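Local coordinates for aminodeoxyfutalosine deaminase (Deinococcus radiodurans, PDB 2IMR), which catalyses the zinc-dependent deamination of aminodeoxyfutalosine to futalosine, a step in menaquinone biosynthesis, at residues P94-S105 with G147-V158; R207-P215 with A230-V241. All coordinates share one frame; numbering follows the deposited sequence.

Interaction 1: residues P94-S105 with G147-V158. With ZN (zinc ion), chain B.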
loop_
_atom_site.group_PDB
_atom_site.type_symbol
_atom_site.label_atom_id
_atom_site.label_comp_id
_atom_site.label_asym_id
_atom_site.label_seq_id
_atom_site.Cartn_x
_atom_site.Cartn_y
_atom_site.Cartn_z
ATOM N N PRO A 94 -4.751 2.069 15.254
ATOM C CA PRO A 94 -3.450 1.800 14.635
ATOM C C PRO A 94 -3.598 1.836 13.115
ATOM O O PRO A 94 -4.556 1.291 12.567
ATOM C CB PRO A 94 -3.095 0.412 15.163
ATOM C CG PRO A 94 -4.435 -0.208 15.436
ATOM C CD PRO A 94 -5.191 0.926 16.068
ATOM N N PRO A 95 -2.652 2.480 12.419
ATOM C CA PRO A 95 -2.724 2.569 10.959
ATOM C C PRO A 95 -2.500 1.258 10.221
ATOM O O PRO A 95 -1.857 0.337 10.721
ATOM C CB PRO A 95 -1.656 3.602 10.630
ATOM C CG PRO A 95 -0.602 3.307 11.661
ATOM C CD PRO A 95 -1.425 3.126 12.925
ATOM N N VAL A 96 -3.048 1.189 9.018
ATOM C CA VAL A 96 -2.908 0.018 8.172
ATOM C C VAL A 96 -1.718 0.229 7.242
ATOM O O VAL A 96 -1.546 1.314 6.682
ATOM C CB VAL A 96 -4.168 -0.190 7.299
ATOM C CG1 VAL A 96 -3.900 -1.258 6.237
ATOM C CG2 VAL A 96 -5.351 -0.586 8.177
ATOM N N ASN A 97 -0.888 -0.798 7.098
ATOM C CA ASN A 97 0.248 -0.715 6.192
ATOM C C ASN A 97 -0.296 -1.394 4.954
ATOM O O ASN A 97 -0.214 -2.621 4.819
ATOM C CB ASN A 97 1.448 -1.495 6.723
ATOM C CG ASN A 97 2.706 -1.219 5.924
ATOM O OD1 ASN A 97 2.634 -0.870 4.745
ATOM N ND2 ASN A 97 3.861 -1.390 6.552
ATOM N N ALA A 98 -0.859 -0.584 4.063
ATOM C CA ALA A 98 -1.508 -1.061 2.846
ATOM C C ALA A 98 -0.621 -1.649 1.761
ATOM O O ALA A 98 -1.126 -2.200 0.782
ATOM C CB ALA A 98 -2.373 0.060 2.260
ATOM N N HIS A 99 0.691 -1.518 1.909
ATOM C CA HIS A 99 1.588 -2.101 0.924
ATOM C C HIS A 99 2.997 -2.306 1.445
ATOM O O HIS A 99 3.683 -1.352 1.813
ATOM C CB HIS A 99 1.673 -1.246 -0.345
ATOM C CG HIS A 99 2.499 -1.875 -1.429
ATOM N ND1 HIS A 99 1.991 -2.815 -2.300
ATOM C CD2 HIS A 99 3.813 -1.752 -1.733
ATOM C CE1 HIS A 99 2.956 -3.244 -3.095
ATOM N NE2 HIS A 99 4.073 -2.616 -2.770
ATOM N N THR A 100 3.415 -3.565 1.468
ATOM C CA THR A 100 4.766 -3.916 1.868
ATOM C C THR A 100 5.092 -5.288 1.295
ATOM O O THR A 100 4.233 -5.951 0.701
ATOM C CB THR A 100 4.930 -3.947 3.416
ATOM O OG1 THR A 100 6.311 -4.164 3.739
ATOM C CG2 THR A 100 4.092 -5.057 4.029
ATOM N N HIS A 101 6.348 -5.691 1.439
ATOM C CA HIS A 101 6.798 -7.005 0.995
ATOM C C HIS A 101 7.553 -7.569 2.195
ATOM O O HIS A 101 8.597 -7.029 2.563
ATOM C CB HIS A 101 7.780 -6.907 -0.180
ATOM C CG HIS A 101 7.185 -6.383 -1.451
ATOM N ND1 HIS A 101 7.121 -7.139 -2.604
ATOM C CD2 HIS A 101 6.703 -5.159 -1.778
ATOM C CE1 HIS A 101 6.631 -6.403 -3.586
ATOM N NE2 HIS A 101 6.369 -5.197 -3.112
ATOM N N LEU A 102 7.027 -8.624 2.817
ATOM C CA LEU A 102 7.707 -9.229 3.962
ATOM C C LEU A 102 8.753 -10.226 3.469
ATOM O O LEU A 102 9.655 -10.621 4.214
ATOM C CB LEU A 102 6.704 -9.916 4.899
ATOM C CG LEU A 102 5.675 -8.966 5.522
ATOM C CD1 LEU A 102 4.889 -9.703 6.591
ATOM C CD2 LEU A 102 6.382 -7.760 6.146
ATOM N N ASP A 103 8.617 -10.639 2.210
ATOM C CA ASP A 103 9.581 -11.532 1.575
ATOM C C ASP A 103 9.671 -11.078 0.122
ATOM O O ASP A 103 8.677 -10.637 -0.460
ATOM C CB ASP A 103 9.153 -13.016 1.673
ATOM C CG ASP A 103 8.215 -13.458 0.550
ATOM O OD1 ASP A 103 7.034 -13.044 0.542
ATOM O OD2 ASP A 103 8.662 -14.239 -0.322
ATOM N N MET A 104 10.869 -11.143 -0.450
ATOM C CA MET A 104 11.071 -10.736 -1.839
ATOM C C MET A 104 12.016 -11.698 -2.538
ATOM O O MET A 104 12.494 -12.666 -1.942
ATOM C CB MET A 104 11.646 -9.314 -1.915
ATOM C CG MET A 104 10.749 -8.232 -1.317
ATOM S SD MET A 104 11.437 -6.555 -1.466
ATOM C CE MET A 104 11.105 -6.203 -3.200
ATOM N N SER A 105 12.287 -11.422 -3.808
ATOM C CA SER A 105 13.169 -12.265 -4.595
ATOM C C SER A 105 14.240 -11.448 -5.294
ATOM O O SER A 105 14.028 -10.282 -5.625
ATOM C CB SER A 105 12.358 -13.029 -5.641
ATOM O OG SER A 105 13.206 -13.756 -6.509
ATOM N N GLY A 147 -2.202 -3.471 13.096
ATOM C CA GLY A 147 -3.101 -2.818 12.166
ATOM C C GLY A 147 -3.093 -3.701 10.934
ATOM O O GLY A 147 -2.175 -4.505 10.757
ATOM N N GLY A 148 -4.101 -3.573 10.082
ATOM C CA GLY A 148 -4.141 -4.400 8.893
ATOM C C GLY A 148 -2.907 -4.249 8.025
ATOM O O GLY A 148 -2.144 -3.294 8.168
ATOM N N VAL A 149 -2.700 -5.203 7.127
ATOM C CA VAL A 149 -1.560 -5.145 6.223
ATOM C C VAL A 149 -1.929 -5.637 4.828
ATOM O O VAL A 149 -2.786 -6.508 4.666
ATOM C CB VAL A 149 -0.373 -5.999 6.739
ATOM C CG1 VAL A 149 -0.771 -7.466 6.821
ATOM C CG2 VAL A 149 0.833 -5.833 5.812
ATOM N N GLY A 150 -1.285 -5.035 3.830
ATOM C CA GLY A 150 -1.467 -5.415 2.442
ATOM C C GLY A 150 -0.082 -5.909 2.066
ATOM O O GLY A 150 0.795 -5.116 1.727
ATOM N N ASP A 151 0.127 -7.216 2.151
ATOM C CA ASP A 151 1.438 -7.785 1.871
ATOM C C ASP A 151 1.569 -8.503 0.543
ATOM O O ASP A 151 0.733 -9.328 0.181
ATOM C CB ASP A 151 1.838 -8.751 2.995
ATOM C CG ASP A 151 3.215 -9.348 2.785
ATOM O OD1 ASP A 151 4.154 -8.566 2.556
ATOM O OD2 ASP A 151 3.367 -10.591 2.856
ATOM N N ILE A 152 2.634 -8.176 -0.180
ATOM C CA ILE A 152 2.913 -8.809 -1.452
ATOM C C ILE A 152 3.803 -10.001 -1.119
ATOM O O ILE A 152 4.848 -9.842 -0.483
ATOM C CB ILE A 152 3.662 -7.861 -2.405
ATOM C CG1 ILE A 152 2.866 -6.562 -2.586
ATOM C CG2 ILE A 152 3.891 -8.552 -3.753
ATOM C CD1 ILE A 152 1.418 -6.770 -3.018
ATOM N N VAL A 153 3.384 -11.188 -1.547
ATOM C CA VAL A 153 4.115 -12.422 -1.276
ATOM C C VAL A 153 4.748 -13.011 -2.527
ATOM O O VAL A 153 4.106 -13.096 -3.578
ATOM C CB VAL A 153 3.176 -13.506 -0.679
ATOM C CG1 VAL A 153 3.964 -14.773 -0.385
ATOM C CG2 VAL A 153 2.508 -12.991 0.580
ATOM N N TRP A 154 6.003 -13.434 -2.407
ATOM C CA TRP A 154 6.711 -14.036 -3.528
ATOM C C TRP A 154 6.808 -15.554 -3.403
ATOM O O TRP A 154 6.279 -16.292 -4.236
ATOM C CB TRP A 154 8.124 -13.460 -3.654
ATOM C CG TRP A 154 8.933 -14.148 -4.729
ATOM C CD1 TRP A 154 9.688 -15.283 -4.597
ATOM C CD2 TRP A 154 8.995 -13.783 -6.113
ATOM N NE1 TRP A 154 10.214 -15.646 -5.819
ATOM C CE2 TRP A 154 9.804 -14.742 -6.765
ATOM C CE3 TRP A 154 8.445 -12.738 -6.866
ATOM C CZ2 TRP A 154 10.076 -14.686 -8.138
ATOM C CZ3 TRP A 154 8.714 -12.681 -8.231
ATOM C CH2 TRP A 154 9.523 -13.651 -8.851
ATOM N N ALA A 155 7.486 -16.023 -2.362
ATOM C CA ALA A 155 7.664 -17.462 -2.176
ATOM C C ALA A 155 6.410 -18.173 -1.687
ATOM O O ALA A 155 5.810 -17.775 -0.698
ATOM C CB ALA A 155 8.822 -17.725 -1.203
ATOM N N PRO A 156 5.999 -19.244 -2.383
ATOM C CA PRO A 156 4.809 -20.001 -1.987
ATOM C C PRO A 156 4.868 -20.464 -0.523
ATOM O O PRO A 156 3.856 -20.463 0.181
ATOM C CB PRO A 156 4.809 -21.171 -2.964
ATOM C CG PRO A 156 5.359 -20.549 -4.212
ATOM C CD PRO A 156 6.517 -19.719 -3.681
ATOM N N GLU A 157 6.051 -20.858 -0.065
ATOM C CA GLU A 157 6.203 -21.317 1.313
ATOM C C GLU A 157 5.949 -20.193 2.309
ATOM O O GLU A 157 5.541 -20.440 3.442
ATOM C CB GLU A 157 7.593 -21.927 1.526
ATOM C CG GLU A 157 7.679 -23.367 1.042
ATOM C CD GLU A 157 9.001 -24.035 1.371
ATOM O OE1 GLU A 157 9.479 -23.891 2.517
ATOM O OE2 GLU A 157 9.552 -24.716 0.483
ATOM N N VAL A 158 6.200 -18.957 1.889
ATOM C CA VAL A 158 5.948 -17.815 2.753
ATOM C C VAL A 158 4.438 -17.644 2.852
ATOM O O VAL A 158 3.909 -17.402 3.937
ATOM C CB VAL A 158 6.606 -16.531 2.195
ATOM C CG1 VAL A 158 6.022 -15.289 2.867
ATOM C CG2 VAL A 158 8.103 -16.600 2.430
HETATM ZN ZN ZN B . 5.788 -3.337 -3.810
HETATM O O HOH W 1 -0.022 -2.266 10.240
HETATM O O HOH W 2 5.596 -11.116 1.758
HETATM O O HOH W 3 6.751 -1.830 -3.923
#
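Val96 lays its CG1 against the carbonyl oxygen of Gly148, and the next residue, Asn97, donates its backbone N to that same oxygen. Asn97 O then receives Gly150 N at 2.8 Å, a parallel pairing. After the corner at His99, Thr100 N binds Gly150 O and Ile152 N binds Thr100 O; the register has slipped by one residue, a beta bulge. His99, in the bulge, and His101, just past it, form the HxH metal motif at the end of the first strand of the amidohydrolase TIM barrel; both NE2 atoms bind the zinc ion at 2.1 Å, and His99 ND1 is hydrogen-bonded to Gln238. Ile152 touches both rings: CG1 reaches His99 CE1 (3.4 Å), while CB lies over one face of His101 in a CH-pi contact, with Met104 CE over the opposite face. Leu102 N meets Asp151 OD1 on its syn side (2.9 Å). Asp103, its CG between backbone N and carbonyl carbon (chi1 86°), turns its carboxylate to the backbone just before helix 156-163: OD1 takes Trp154 N at 3.1 Å and OD2 takes Ala155 N at 3.0 Å, nearly straight at 176°. Ser105 CB sits 3.3 Å from the centroid of the five-membered ring of Trp154, over its face.

Interaction 2: residues R207-P215 with A230-V241. With ZN (zinc ion), chain B.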
loop_
_atom_site.group_PDB
_atom_site.type_symbol
_atom_site.label_atom_id
_atom_site.label_comp_id
_atom_site.label_asym_id
_atom_site.label_seq_id
_atom_site.Cartn_x
_atom_site.Cartn_y
_atom_site.Cartn_z
ATOM N N ARG A 207 -7.455 -12.385 3.939
ATOM C CA ARG A 207 -7.823 -12.918 2.637
ATOM C C ARG A 207 -6.693 -13.002 1.619
ATOM O O ARG A 207 -5.670 -12.319 1.727
ATOM C CB ARG A 207 -8.960 -12.083 2.055
ATOM C CG ARG A 207 -8.565 -10.647 1.840
ATOM C CD ARG A 207 -9.703 -9.805 1.301
ATOM N NE ARG A 207 -9.214 -8.472 0.973
ATOM C CZ ARG A 207 -9.967 -7.487 0.496
ATOM N NH1 ARG A 207 -11.264 -7.677 0.288
ATOM N NH2 ARG A 207 -9.413 -6.313 0.222
ATOM N N LEU A 208 -6.906 -13.848 0.619
ATOM C CA LEU A 208 -5.935 -14.056 -0.446
ATOM C C LEU A 208 -6.159 -13.049 -1.564
ATOM O O LEU A 208 -7.301 -12.730 -1.907
ATOM C CB LEU A 208 -6.070 -15.474 -1.002
ATOM C CG LEU A 208 -5.176 -15.824 -2.191
ATOM C CD1 LEU A 208 -3.709 -15.803 -1.755
ATOM C CD2 LEU A 208 -5.555 -17.203 -2.719
ATOM N N GLY A 209 -5.064 -12.549 -2.129
ATOM C CA GLY A 209 -5.158 -11.588 -3.208
ATOM C C GLY A 209 -4.201 -11.945 -4.328
ATOM O O GLY A 209 -3.506 -12.956 -4.261
ATOM N N LEU A 210 -4.157 -11.108 -5.357
ATOM C CA LEU A 210 -3.288 -11.362 -6.491
ATOM C C LEU A 210 -2.537 -10.097 -6.857
ATOM O O LEU A 210 -3.084 -8.998 -6.808
ATOM C CB LEU A 210 -4.127 -11.839 -7.674
ATOM C CG LEU A 210 -3.439 -12.456 -8.884
ATOM C CD1 LEU A 210 -2.562 -13.638 -8.462
ATOM C CD2 LEU A 210 -4.520 -12.915 -9.870
ATOM N N SER A 211 -1.275 -10.244 -7.228
ATOM C CA SER A 211 -0.510 -9.072 -7.584
ATOM C C SER A 211 0.342 -9.169 -8.833
ATOM O O SER A 211 1.462 -9.677 -8.785
ATOM C CB SER A 211 0.392 -8.651 -6.423
ATOM O OG SER A 211 1.206 -7.556 -6.817
ATOM N N PRO A 212 -0.194 -8.714 -9.978
ATOM C CA PRO A 212 0.571 -8.739 -11.227
ATOM C C PRO A 212 1.659 -7.702 -10.903
ATOM O O PRO A 212 1.336 -6.561 -10.567
ATOM C CB PRO A 212 -0.427 -8.213 -12.259
ATOM C CG PRO A 212 -1.771 -8.597 -11.678
ATOM C CD PRO A 212 -1.587 -8.289 -10.213
ATOM N N HIS A 213 2.926 -8.099 -10.991
ATOM C CA HIS A 213 4.052 -7.227 -10.629
ATOM C C HIS A 213 3.991 -5.778 -11.115
ATOM O O HIS A 213 3.848 -4.851 -10.311
ATOM C CB HIS A 213 5.366 -7.879 -11.083
ATOM C CG HIS A 213 6.595 -7.223 -10.534
ATOM N ND1 HIS A 213 7.701 -6.952 -11.312
ATOM C CD2 HIS A 213 6.912 -6.829 -9.277
ATOM C CE1 HIS A 213 8.649 -6.422 -10.557
ATOM N NE2 HIS A 213 8.196 -6.338 -9.318
ATOM N N THR A 214 4.132 -5.581 -12.421
ATOM C CA THR A 214 4.088 -4.246 -13.011
ATOM C C THR A 214 3.517 -4.382 -14.413
ATOM O O THR A 214 3.321 -5.495 -14.904
ATOM C CB THR A 214 5.490 -3.619 -13.157
ATOM O OG1 THR A 214 6.224 -4.332 -14.162
ATOM C CG2 THR A 214 6.262 -3.664 -11.823
ATOM N N PRO A 215 3.253 -3.249 -15.083
ATOM C CA PRO A 215 2.705 -3.329 -16.441
ATOM C C PRO A 215 3.744 -3.785 -17.466
ATOM O O PRO A 215 3.391 -4.132 -18.591
ATOM C CB PRO A 215 2.237 -1.897 -16.722
ATOM C CG PRO A 215 2.037 -1.299 -15.350
ATOM C CD PRO A 215 3.200 -1.866 -14.578
ATOM N N ALA A 230 -9.227 -12.721 -11.176
ATOM C CA ALA A 230 -9.456 -12.095 -9.875
ATOM C C ALA A 230 -10.822 -11.419 -9.787
ATOM O O ALA A 230 -11.521 -11.536 -8.779
ATOM C CB ALA A 230 -8.353 -11.076 -9.583
ATOM N N ALA A 231 -11.190 -10.697 -10.838
ATOM C CA ALA A 231 -12.473 -10.008 -10.876
ATOM C C ALA A 231 -13.607 -11.021 -10.748
ATOM O O ALA A 231 -14.564 -10.815 -9.997
ATOM C CB ALA A 231 -12.606 -9.232 -12.183
ATOM N N GLY A 232 -13.481 -12.128 -11.469
ATOM C CA GLY A 232 -14.502 -13.159 -11.430
ATOM C C GLY A 232 -14.574 -13.927 -10.126
ATOM O O GLY A 232 -15.664 -14.315 -9.694
ATOM N N GLU A 233 -13.425 -14.148 -9.494
ATOM C CA GLU A 233 -13.363 -14.892 -8.237
ATOM C C GLU A 233 -13.463 -14.012 -6.998
ATOM O O GLU A 233 -13.515 -14.516 -5.878
ATOM C CB GLU A 233 -12.063 -15.694 -8.163
ATOM C CG GLU A 233 -11.989 -16.847 -9.136
ATOM C CD GLU A 233 -13.087 -17.863 -8.900
ATOM O OE1 GLU A 233 -13.163 -18.401 -7.775
ATOM O OE2 GLU A 233 -13.873 -18.120 -9.838
ATOM N N GLY A 234 -13.481 -12.700 -7.199
ATOM C CA GLY A 234 -13.566 -11.790 -6.073
ATOM C C GLY A 234 -12.255 -11.652 -5.316
ATOM O O GLY A 234 -12.257 -11.455 -4.104
ATOM N N LEU A 235 -11.131 -11.762 -6.022
ATOM C CA LEU A 235 -9.821 -11.633 -5.387
ATOM C C LEU A 235 -9.285 -10.211 -5.534
ATOM O O LEU A 235 -9.225 -9.676 -6.639
ATOM C CB LEU A 235 -8.819 -12.603 -6.019
ATOM C CG LEU A 235 -8.999 -14.101 -5.776
ATOM C CD1 LEU A 235 -7.995 -14.867 -6.614
ATOM C CD2 LEU A 235 -8.814 -14.415 -4.298
ATOM N N PRO A 236 -8.893 -9.574 -4.419
ATOM C CA PRO A 236 -8.368 -8.213 -4.526
ATOM C C PRO A 236 -7.078 -8.190 -5.343
ATOM O O PRO A 236 -6.340 -9.180 -5.391
ATOM C CB PRO A 236 -8.165 -7.800 -3.066
ATOM C CG PRO A 236 -7.933 -9.094 -2.367
ATOM C CD PRO A 236 -8.951 -10.008 -3.015
ATOM N N LEU A 237 -6.827 -7.066 -6.005
ATOM C CA LEU A 237 -5.641 -6.907 -6.836
ATOM C C LEU A 237 -4.805 -5.704 -6.431
ATOM O O LEU A 237 -5.327 -4.712 -5.932
ATOM C CB LEU A 237 -6.041 -6.704 -8.306
ATOM C CG LEU A 237 -6.586 -7.837 -9.175
ATOM C CD1 LEU A 237 -7.259 -7.236 -10.408
ATOM C CD2 LEU A 237 -5.462 -8.772 -9.584
ATOM N N GLN A 238 -3.497 -5.818 -6.640
ATOM C CA GLN A 238 -2.560 -4.720 -6.406
ATOM C C GLN A 238 -1.530 -4.820 -7.521
ATOM O O GLN A 238 -0.973 -5.895 -7.771
ATOM C CB GLN A 238 -1.877 -4.804 -5.034
ATOM C CG GLN A 238 -2.503 -3.860 -4.005
ATOM C CD GLN A 238 -1.649 -3.659 -2.756
ATOM O OE1 GLN A 238 -0.432 -3.507 -2.841
ATOM N NE2 GLN A 238 -2.292 -3.631 -1.594
ATOM N N ILE A 239 -1.312 -3.706 -8.210
ATOM C CA ILE A 239 -0.356 -3.633 -9.313
ATOM C C ILE A 239 0.543 -2.413 -9.074
ATOM O O ILE A 239 0.042 -1.332 -8.766
ATOM C CB ILE A 239 -1.080 -3.421 -10.680
ATOM C CG1 ILE A 239 -2.170 -4.476 -10.874
ATOM C CG2 ILE A 239 -0.068 -3.489 -11.831
ATOM C CD1 ILE A 239 -3.044 -4.230 -12.094
ATOM N N HIS A 240 1.860 -2.589 -9.183
ATOM C CA HIS A 240 2.780 -1.458 -9.025
ATOM C C HIS A 240 2.732 -0.724 -10.354
ATOM O O HIS A 240 3.030 -1.316 -11.386
ATOM C CB HIS A 240 4.223 -1.916 -8.803
ATOM C CG HIS A 240 4.415 -2.783 -7.601
ATOM N ND1 HIS A 240 4.339 -4.158 -7.655
ATOM C CD2 HIS A 240 4.725 -2.474 -6.319
ATOM C CE1 HIS A 240 4.598 -4.659 -6.460
ATOM N NE2 HIS A 240 4.836 -3.658 -5.633
ATOM N N VAL A 241 2.386 0.560 -10.343
ATOM C CA VAL A 241 2.290 1.293 -11.601
ATOM C C VAL A 241 2.938 2.671 -11.583
ATOM O O VAL A 241 2.752 3.440 -10.639
ATOM C CB VAL A 241 0.808 1.458 -12.018
ATOM C CG1 VAL A 241 0.710 2.172 -13.366
ATOM C CG2 VAL A 241 0.140 0.091 -12.087
HETATM ZN ZN ZN B . 5.788 -3.337 -3.810
HETATM O O HOH W 3 6.751 -1.830 -3.923
#
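Two neighbouring parallel strands of the amidohydrolase TIM barrel, 206-212 and 238-241, joined through helix 220-233 in a beta-alpha-beta crossover, meet here and end at the zinc site. The axes of segments 207-212 and 238-241 run 23° apart. At the start of the contact, Pro236 CG lies over one face of the Arg207 guanidinium, 3.6 Å from Arg207 NE, whose N-H goes to Thr171. Leu235 CD2 and Pro236 CD both rest on the carbonyl oxygen of Leu208. The backbones then pair through Leu210: its N donates to Pro236 O at 2.9 Å, and its O accepts Gln238 N at 3.2 Å. With its hydroxyl anti to the backbone N (chi1 176°), Ser211 reaches across to Gln238 O; OG donates at 2.9 Å from above the carbonyl plane. Pro212 packs its CD against Ile239 CG1 and Leu237 CD2, on the side that faces helix 220-233.

Beyond the strand, His213 O holds His240 twice. It accepts the backbone N at 3.2 Å and the ring ND1 at 2.8 Å, lying only 3° out of the imidazole plane. The other ring nitrogen, His240 NE2, binds the zinc ion at 2.1 Å. The His213 ring, predicted to bind substrate, stands oblique to that of His240, while His213 ND1 is hydrogen-bonded to Thr217. The ND1 bond to a carbonyl is consistent with a proton on His240 ND1, leaving the NE2 lone pair for the zinc ion; the second-shell carbonyl of His213 also limits rotation of the ring and probably makes it a somewhat stronger electron donor to zinc.

How the interactions relate
Interaction 1 closes before interaction 2 opens along the chain, and their centres lie about 13 Å apart within the same barrel. Strands 100-101, 149-153, 170-176 and 206-212 form one parallel sheet, so strand 170-176 separates the two contacts; interaction 2 carries the barrel on to strand 238-241. The ends meet at the zinc ion, which takes two histidines from 94-105, a third from 230-241, and water 3. Gln238 links them again, its OE1 2.6 Å from His99 ND1 and its NE2 3.0 Å from Ala98 O, both probable hydrogen bonds. Residues distant in sequence thereby assemble one deaminase metal centre, with Glu175 of the intervening strand, predicted to bind substrate, beside it.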